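Local coordinates for protein peptidoglycan D,D-transpeptidase FtsI (Burkholderia pseudomallei, PDB 6HZI) that probably cross-links peptidoglycan during cell division, acting as a penicillin-sensitive D,D-transpeptidase of the serine type, at residues I39-G44 against P286-V291; I68-T73 against G256-T261; A249-R254 against V313-V318. One frame throughout, in Å; residues are numbered along the deposited sequence.

Interaction 1. Residues I39-G44 against P286-V291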
# COMPACT_ATOMS: atom_id res chain seq x y z
N ILE A 39 1.31 -4.73 11.01
CA ILE A 39 -0.06 -4.87 11.57
C ILE A 39 -0.45 -6.34 11.54
O ILE A 39 -0.28 -7.00 10.47
CB ILE A 39 -1.05 -4.05 10.74
CG1 ILE A 39 -0.58 -2.60 10.65
CG2 ILE A 39 -2.43 -4.20 11.33
CD1 ILE A 39 -1.56 -1.63 9.98
N ASP A 40 -0.97 -6.85 12.66
CA ASP A 40 -1.57 -8.19 12.73
C ASP A 40 -2.94 -8.09 12.07
O ASP A 40 -3.75 -7.25 12.50
CB ASP A 40 -1.71 -8.67 14.17
CG ASP A 40 -2.44 -9.99 14.28
OD1 ASP A 40 -1.83 -10.99 13.94
OD2 ASP A 40 -3.61 -9.98 14.70
N VAL A 41 -3.18 -8.90 11.07
CA VAL A 41 -4.41 -8.81 10.25
C VAL A 41 -5.62 -9.19 11.08
O VAL A 41 -6.62 -8.53 10.85
CB VAL A 41 -4.29 -9.67 8.99
CG1 VAL A 41 -5.64 -9.78 8.28
CG2 VAL A 41 -3.21 -9.10 8.07
N GLN A 42 -5.55 -10.19 11.96
CA GLN A 42 -6.75 -10.72 12.68
C GLN A 42 -7.27 -9.69 13.68
O GLN A 42 -8.51 -9.64 13.89
CB GLN A 42 -6.52 -12.07 13.37
CG GLN A 42 -6.85 -13.26 12.47
CD GLN A 42 -8.23 -13.18 11.83
OE1 GLN A 42 -8.39 -12.64 10.73
NE2 GLN A 42 -9.26 -13.73 12.49
N THR A 43 -6.39 -8.88 14.25
CA THR A 43 -6.74 -8.02 15.42
C THR A 43 -6.60 -6.53 15.09
O THR A 43 -7.05 -5.75 15.94
CB THR A 43 -5.82 -8.35 16.60
OG1 THR A 43 -4.46 -8.02 16.26
CG2 THR A 43 -5.91 -9.82 16.97
N GLY A 44 -5.89 -6.17 14.00
CA GLY A 44 -5.48 -4.76 13.73
C GLY A 44 -4.45 -4.22 14.73
O GLY A 44 -4.22 -3.00 14.71
N PRO A 286 -2.77 -17.26 0.54
CA PRO A 286 -3.85 -16.29 0.28
C PRO A 286 -4.52 -15.68 1.53
O PRO A 286 -5.33 -14.81 1.35
CB PRO A 286 -4.91 -17.17 -0.42
CG PRO A 286 -4.74 -18.56 0.24
CD PRO A 286 -3.24 -18.66 0.50
N ASN A 287 -4.21 -16.14 2.74
CA ASN A 287 -4.82 -15.63 4.00
C ASN A 287 -3.75 -14.99 4.88
O ASN A 287 -3.09 -15.66 5.66
CB ASN A 287 -5.48 -16.74 4.80
CG ASN A 287 -6.42 -17.57 3.96
OD1 ASN A 287 -7.47 -17.09 3.53
ND2 ASN A 287 -6.04 -18.82 3.74
N PRO A 288 -3.54 -13.67 4.76
CA PRO A 288 -2.39 -13.06 5.41
C PRO A 288 -2.51 -12.96 6.94
O PRO A 288 -3.57 -12.83 7.47
CB PRO A 288 -2.33 -11.69 4.73
CG PRO A 288 -3.78 -11.40 4.34
CD PRO A 288 -4.33 -12.75 3.94
N ARG A 289 -1.36 -12.99 7.59
CA ARG A 289 -1.20 -12.83 9.04
C ARG A 289 -0.81 -11.35 9.29
O ARG A 289 -1.25 -10.74 10.28
CB ARG A 289 -0.23 -13.93 9.51
CG ARG A 289 0.15 -13.87 10.98
CD ARG A 289 -0.89 -14.31 12.01
NE ARG A 289 -0.32 -14.36 13.37
CZ ARG A 289 0.42 -15.37 13.83
NH1 ARG A 289 0.67 -16.42 13.07
NH2 ARG A 289 0.91 -15.33 15.05
N ILE A 290 0.02 -10.79 8.41
CA ILE A 290 0.60 -9.45 8.64
C ILE A 290 0.46 -8.63 7.37
O ILE A 290 0.50 -9.21 6.28
CB ILE A 290 2.07 -9.53 9.07
CG1 ILE A 290 2.93 -10.29 8.06
CG2 ILE A 290 2.18 -10.14 10.46
CD1 ILE A 290 4.43 -10.06 8.28
N VAL A 291 0.24 -7.33 7.57
CA VAL A 291 0.44 -6.28 6.57
C VAL A 291 1.73 -5.58 6.93
O VAL A 291 1.90 -5.23 8.13
CB VAL A 291 -0.74 -5.31 6.59
CG1 VAL A 291 -0.43 -3.97 5.92
CG2 VAL A 291 -2.01 -5.94 6.01
O HOH W 1 -3.22 -11.96 11.82

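Interaction 2. Residues I68-T73 against G256-T261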
# COMPACT_ATOMS: atom_id res chain seq x y z
N ILE A 68 0.37 2.69 -5.29
CA ILE A 68 -0.12 1.93 -4.11
C ILE A 68 -1.64 2.02 -4.11
O ILE A 68 -2.29 1.12 -3.55
CB ILE A 68 0.56 2.43 -2.80
CG1 ILE A 68 2.02 1.97 -2.75
CG2 ILE A 68 -0.16 1.96 -1.56
CD1 ILE A 68 2.93 2.78 -1.88
N MET A 69 -2.19 3.04 -4.77
CA MET A 69 -3.67 3.27 -4.80
C MET A 69 -4.38 2.41 -5.84
O MET A 69 -5.58 2.22 -5.69
CB MET A 69 -3.97 4.74 -5.08
CG MET A 69 -3.66 5.65 -3.88
SD MET A 69 -4.43 5.12 -2.33
CE MET A 69 -6.17 5.14 -2.76
N LYS A 70 -3.68 1.86 -6.82
CA LYS A 70 -4.30 1.10 -7.93
C LYS A 70 -5.13 -0.07 -7.41
O LYS A 70 -6.19 -0.33 -7.97
CB LYS A 70 -3.23 0.65 -8.93
CG LYS A 70 -2.75 1.80 -9.80
CD LYS A 70 -1.38 1.64 -10.43
CE LYS A 70 -1.15 2.68 -11.50
NZ LYS A 70 0.25 2.74 -11.96
N PRO A 71 -4.67 -0.84 -6.39
CA PRO A 71 -5.49 -1.96 -5.91
C PRO A 71 -6.87 -1.52 -5.37
O PRO A 71 -7.77 -2.36 -5.37
CB PRO A 71 -4.58 -2.59 -4.84
CG PRO A 71 -3.15 -2.24 -5.27
CD PRO A 71 -3.30 -0.84 -5.83
N PHE A 72 -6.97 -0.28 -4.86
CA PHE A 72 -8.19 0.32 -4.29
C PHE A 72 -9.05 0.80 -5.44
O PHE A 72 -10.27 0.62 -5.32
CB PHE A 72 -7.91 1.48 -3.31
CG PHE A 72 -7.23 1.04 -2.05
CD1 PHE A 72 -7.86 0.15 -1.19
CD2 PHE A 72 -5.92 1.43 -1.76
CE1 PHE A 72 -7.24 -0.33 -0.04
CE2 PHE A 72 -5.31 0.95 -0.60
CZ PHE A 72 -5.96 0.05 0.24
N THR A 73 -8.46 1.33 -6.53
CA THR A 73 -9.22 1.64 -7.77
C THR A 73 -9.91 0.36 -8.23
O THR A 73 -11.10 0.34 -8.44
CB THR A 73 -8.37 2.28 -8.87
OG1 THR A 73 -7.80 3.49 -8.35
CG2 THR A 73 -9.16 2.52 -10.14
N GLY A 256 2.28 -10.68 -1.39
CA GLY A 256 1.68 -9.80 -2.39
C GLY A 256 1.77 -8.40 -1.87
O GLY A 256 1.75 -8.22 -0.65
N GLY A 257 1.92 -7.43 -2.75
CA GLY A 257 2.04 -6.04 -2.31
C GLY A 257 2.07 -5.16 -3.52
O GLY A 257 1.85 -5.67 -4.61
N LYS A 258 2.27 -3.89 -3.30
CA LYS A 258 2.25 -2.90 -4.40
C LYS A 258 3.28 -1.82 -4.07
O LYS A 258 3.42 -1.46 -2.85
CB LYS A 258 0.84 -2.33 -4.53
CG LYS A 258 0.61 -1.52 -5.80
CD LYS A 258 0.59 -2.38 -7.05
CE LYS A 258 0.78 -1.58 -8.33
NZ LYS A 258 2.14 -0.99 -8.40
N SER A 259 4.01 -1.36 -5.10
CA SER A 259 5.00 -0.28 -4.93
C SER A 259 4.41 1.03 -5.46
O SER A 259 3.47 0.99 -6.34
CB SER A 259 6.31 -0.62 -5.57
OG SER A 259 6.35 -0.20 -6.92
N GLY A 260 4.91 2.14 -4.91
CA GLY A 260 4.66 3.48 -5.47
C GLY A 260 5.82 4.43 -5.27
O GLY A 260 6.68 4.17 -4.38
N THR A 261 5.81 5.51 -6.04
CA THR A 261 6.86 6.55 -6.02
C THR A 261 6.18 7.91 -5.88
O THR A 261 5.20 8.16 -6.57
CB THR A 261 7.75 6.38 -7.25
OG1 THR A 261 8.13 5.01 -7.32
CG2 THR A 261 8.98 7.26 -7.17

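Interaction 3. Residues A249-R254 against V313-V318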
# COMPACT_ATOMS: atom_id res chain seq x y z
N ALA A 249 9.71 -10.35 -3.41
CA ALA A 249 9.43 -11.79 -3.19
C ALA A 249 10.12 -12.20 -1.90
O ALA A 249 11.18 -11.60 -1.56
CB ALA A 249 9.91 -12.62 -4.36
N VAL A 250 9.55 -13.18 -1.20
CA VAL A 250 10.14 -13.63 0.09
C VAL A 250 10.38 -15.13 -0.02
O VAL A 250 9.44 -15.92 -0.05
CB VAL A 250 9.27 -13.29 1.32
CG1 VAL A 250 9.88 -13.86 2.59
CG2 VAL A 250 9.07 -11.79 1.48
N PRO A 251 11.66 -15.54 0.00
CA PRO A 251 11.98 -16.96 -0.10
C PRO A 251 11.15 -17.70 0.95
O PRO A 251 11.17 -17.34 2.12
CB PRO A 251 13.50 -16.99 0.16
CG PRO A 251 14.01 -15.58 -0.24
CD PRO A 251 12.85 -14.66 0.11
N GLY A 252 10.37 -18.67 0.50
CA GLY A 252 9.70 -19.63 1.39
C GLY A 252 8.24 -19.30 1.56
O GLY A 252 7.49 -20.21 2.04
N TYR A 253 7.83 -18.06 1.25
CA TYR A 253 6.45 -17.59 1.49
C TYR A 253 5.85 -16.94 0.24
O TYR A 253 6.52 -16.25 -0.57
CB TYR A 253 6.38 -16.59 2.65
CG TYR A 253 6.89 -17.10 3.97
CD1 TYR A 253 6.06 -17.77 4.86
CD2 TYR A 253 8.20 -16.88 4.35
CE1 TYR A 253 6.53 -18.24 6.08
CE2 TYR A 253 8.69 -17.33 5.57
CZ TYR A 253 7.86 -18.03 6.42
OH TYR A 253 8.39 -18.46 7.61
N ARG A 254 4.57 -17.21 0.07
CA ARG A 254 3.70 -16.44 -0.84
C ARG A 254 3.38 -15.08 -0.19
O ARG A 254 2.85 -15.04 0.96
CB ARG A 254 2.44 -17.26 -1.15
CG ARG A 254 2.72 -18.54 -1.92
CD ARG A 254 1.48 -19.40 -2.03
NE ARG A 254 0.45 -18.68 -2.74
CZ ARG A 254 -0.81 -19.08 -2.78
NH1 ARG A 254 -1.13 -20.23 -2.24
NH2 ARG A 254 -1.74 -18.35 -3.35
N VAL A 313 13.22 -4.25 1.34
CA VAL A 313 13.08 -3.99 2.80
C VAL A 313 11.81 -4.69 3.31
O VAL A 313 11.92 -5.35 4.33
CB VAL A 313 13.09 -2.50 3.14
CG1 VAL A 313 12.97 -2.30 4.64
CG2 VAL A 313 14.34 -1.83 2.62
N PHE A 314 10.68 -4.55 2.59
CA PHE A 314 9.43 -5.33 2.81
C PHE A 314 9.80 -6.82 2.90
O PHE A 314 9.43 -7.54 3.91
CB PHE A 314 8.43 -5.11 1.67
CG PHE A 314 7.22 -6.01 1.68
CD1 PHE A 314 6.12 -5.58 2.37
CD2 PHE A 314 7.13 -7.23 1.01
CE1 PHE A 314 4.96 -6.33 2.43
CE2 PHE A 314 5.97 -8.00 1.09
CZ PHE A 314 4.89 -7.55 1.80
N SER A 315 10.54 -7.30 1.89
CA SER A 315 10.92 -8.73 1.80
C SER A 315 11.61 -9.21 3.10
O SER A 315 11.24 -10.24 3.68
CB SER A 315 11.81 -9.00 0.61
OG SER A 315 12.07 -10.40 0.56
N ALA A 316 12.65 -8.50 3.49
CA ALA A 316 13.48 -8.86 4.67
C ALA A 316 12.61 -8.83 5.94
O ALA A 316 12.59 -9.85 6.66
CB ALA A 316 14.68 -7.92 4.75
N ILE A 317 11.85 -7.75 6.17
CA ILE A 317 10.98 -7.63 7.37
C ILE A 317 9.96 -8.79 7.36
O ILE A 317 9.63 -9.35 8.43
CB ILE A 317 10.28 -6.24 7.42
CG1 ILE A 317 11.28 -5.10 7.62
CG2 ILE A 317 9.19 -6.20 8.49
CD1 ILE A 317 10.69 -3.73 7.45
N VAL A 318 9.38 -9.09 6.21
CA VAL A 318 8.31 -10.11 6.15
C VAL A 318 8.88 -11.48 6.52
O VAL A 318 8.28 -12.16 7.36
CB VAL A 318 7.59 -10.09 4.79
CG1 VAL A 318 6.72 -11.33 4.64
CG2 VAL A 318 6.76 -8.81 4.64

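Interaction 1. Residues I39-G44 against P286-V291
Ile39 and Val291 form a hydrogen-bonded pair in the antiparallel ladder between strands 33-40 and 290-297, in the central sheet of the transpeptidase domain. Ile39 N gives a hydrogen bond to Val291 O (3.0 Å, 170° at the hydrogen), and Val291 N returns one to Ile39 O. Asp40 and Ile290 follow as a non-hydrogen-bonded pair. The ladder is prolonged by one further bond, Val41 N to Arg289 O at 2.8 Å, in which the donor stands 36° above the carbonyl plane. Water 1 also donates to Arg289 O, and to Asp40 OD1, while accepting from Gln42 N; it thus ties the turning chain to its partner. Asp40 extends its carboxylate with CG anti to the backbone N (chi1 175°). OD1 reaches the guanidinium of Arg289 at its edge, in plane, as a long salt bridge of 3.7 Å to NE, the two planes nearly perpendicular. OD2 faces the turn and accepts from Thr43 OG1 at 2.6 Å on its anti side; together with water 1 on OD1, this should hold the rotation of the carboxylate. Val41 supplies the apolar part: its CG2 lies over the Arg289 carbonyl and meets CG2 of Val291 at 4.0 Å and, more distantly, CB of Pro288. Arg289 and Ile290 both pair with Ala283 of strand 274-283, a classic beta bulge just where strand 290-297 begins. Helix 187-198 packs on the face carrying Ile39 and Val291: Ala191 and Thr195 touch Ile39, and Ala198 touches Val41 and Pro288.

Interaction 2. Residues I68-T73 against G256-T261
Ile68 and Pro71 press against Lys258 and Gly260 where what is probably the SxxK motif (Ser67 to Lys70) meets a Lys-Ser-Gly sequence (Lys258 to Gly260) that fits the K(T/S)G motif, two elements that line the active site in penicillin-binding proteins. Van der Waals packing makes the contact. Ile68 lays CG1 along the strand backbone, 3.6 Å from Gly260 N and 3.7 Å from Lys258 O, and its CD1 comes to 4.0 Å from Gly260 CA, a close approach that the missing side chain of glycine permits. Here CG1 lies anti to the carbonyl carbon (chi1 -73°), which directs this branch to the strand. Pro71 touches with CG, 3.9 Å from Lys258 CG, and the ring and the lysine chain meet at a slant. Lys258 starts with CG anti to the backbone N, then bends at chi2 and again at chi4, so its aliphatic part passes over Pro71 and Ile68 while the amine turns into the site.

Beyond these contacts, Tyr194 of helix 187-198 covers both Pro71 and Lys258, and its hydroxyl is hydrogen-bonded to Ile68 O. Lys258 and Gly260 are held by backbone bonds to Val280 and Ser278 of strand 274-283. Ser121 OG is bonded to the amines of both Lys70 and Lys258, whose NZ atoms stand 5.5 Å apart; Lys70 NZ also meets Ser67 OG and Asn123 OD1, consistent with Ser67 as the nucleophile of this family. Lys258 NZ further donates to Ser259 O at 3.2 Å, in the carbonyl plane and on a lone pair.

Interaction 3. Residues A249-R254 against V313-V318
Val318 bridges the ring of Phe314 and the side chain of Val250: its CG2 sits 3.6 Å above one face of the Phe314 ring, over the centre, while its CG1 meets Val250 CG2 at 4.0 Å. Phe279 of strand 274-283 also meets the Phe314 ring, the two planes inclined at about 55°. The second flat group is the carbonyl of Ala249, approached by the hydroxyl of Ser315. Ser315 OG donates to Ala249 O at 2.6 Å, a short hydrogen bond whose donor is tilted 32° from the carbonyl plane. With OG anti to the serine's own backbone N (chi1 -177°), the hydroxyl is carried off the helix surface toward Ala249.

Val250 packs beside this bond. Its CG2 lies 3.4 Å from Ser315 OG and 3.5 Å from Ser315 O, so one methyl covers both the hydroxyl and the backbone carbonyl of the same residue before reaching on to Val318, one helical turn beyond Phe314. CG1 of Val250 approaches Ser315 O more loosely.

The loop belongs to the connection between helix 225-238 and strand 256-266, and the helix is 310-324, which packs on Val292 and Val294 of strand 290-297 in the central sheet of the transpeptidase fold. Val250 to Tyr253 make a type II beta turn, closed by Tyr253 N to Val250 O at 3.0 Å. Pro251 and Gly252 fill its two central positions, the glycine with the positive phi that such a turn requires there. Past the turn, Tyr253 packs on Leu322 and Arg323 farther along the helix and bonds through OH to Val327 O, and Arg254 makes a salt bridge with Glu236.

Interactions 1 and 2 use strands of one antiparallel sheet, and the helix of interaction 3 packs against it. Interaction 2 probably lies at the active site, with its two lysines near Ser67; interactions 1 and 3 lie away from it, with centres about 17 Å from its centre in each case. Interaction 1 pairs strands 33-40 and 290-297, and strand 274-283 separates the latter from strand 256-266 of interaction 2. The nearest atoms of interactions 1 and 2 are about 7 Å apart. Interaction 3 touches both others: Arg254 NH1 packs on Pro286 CD at 3.8 Å, and Phe314 CZ lies 4.0 Å from Gly256 O, at the start of the strand that carries Lys258.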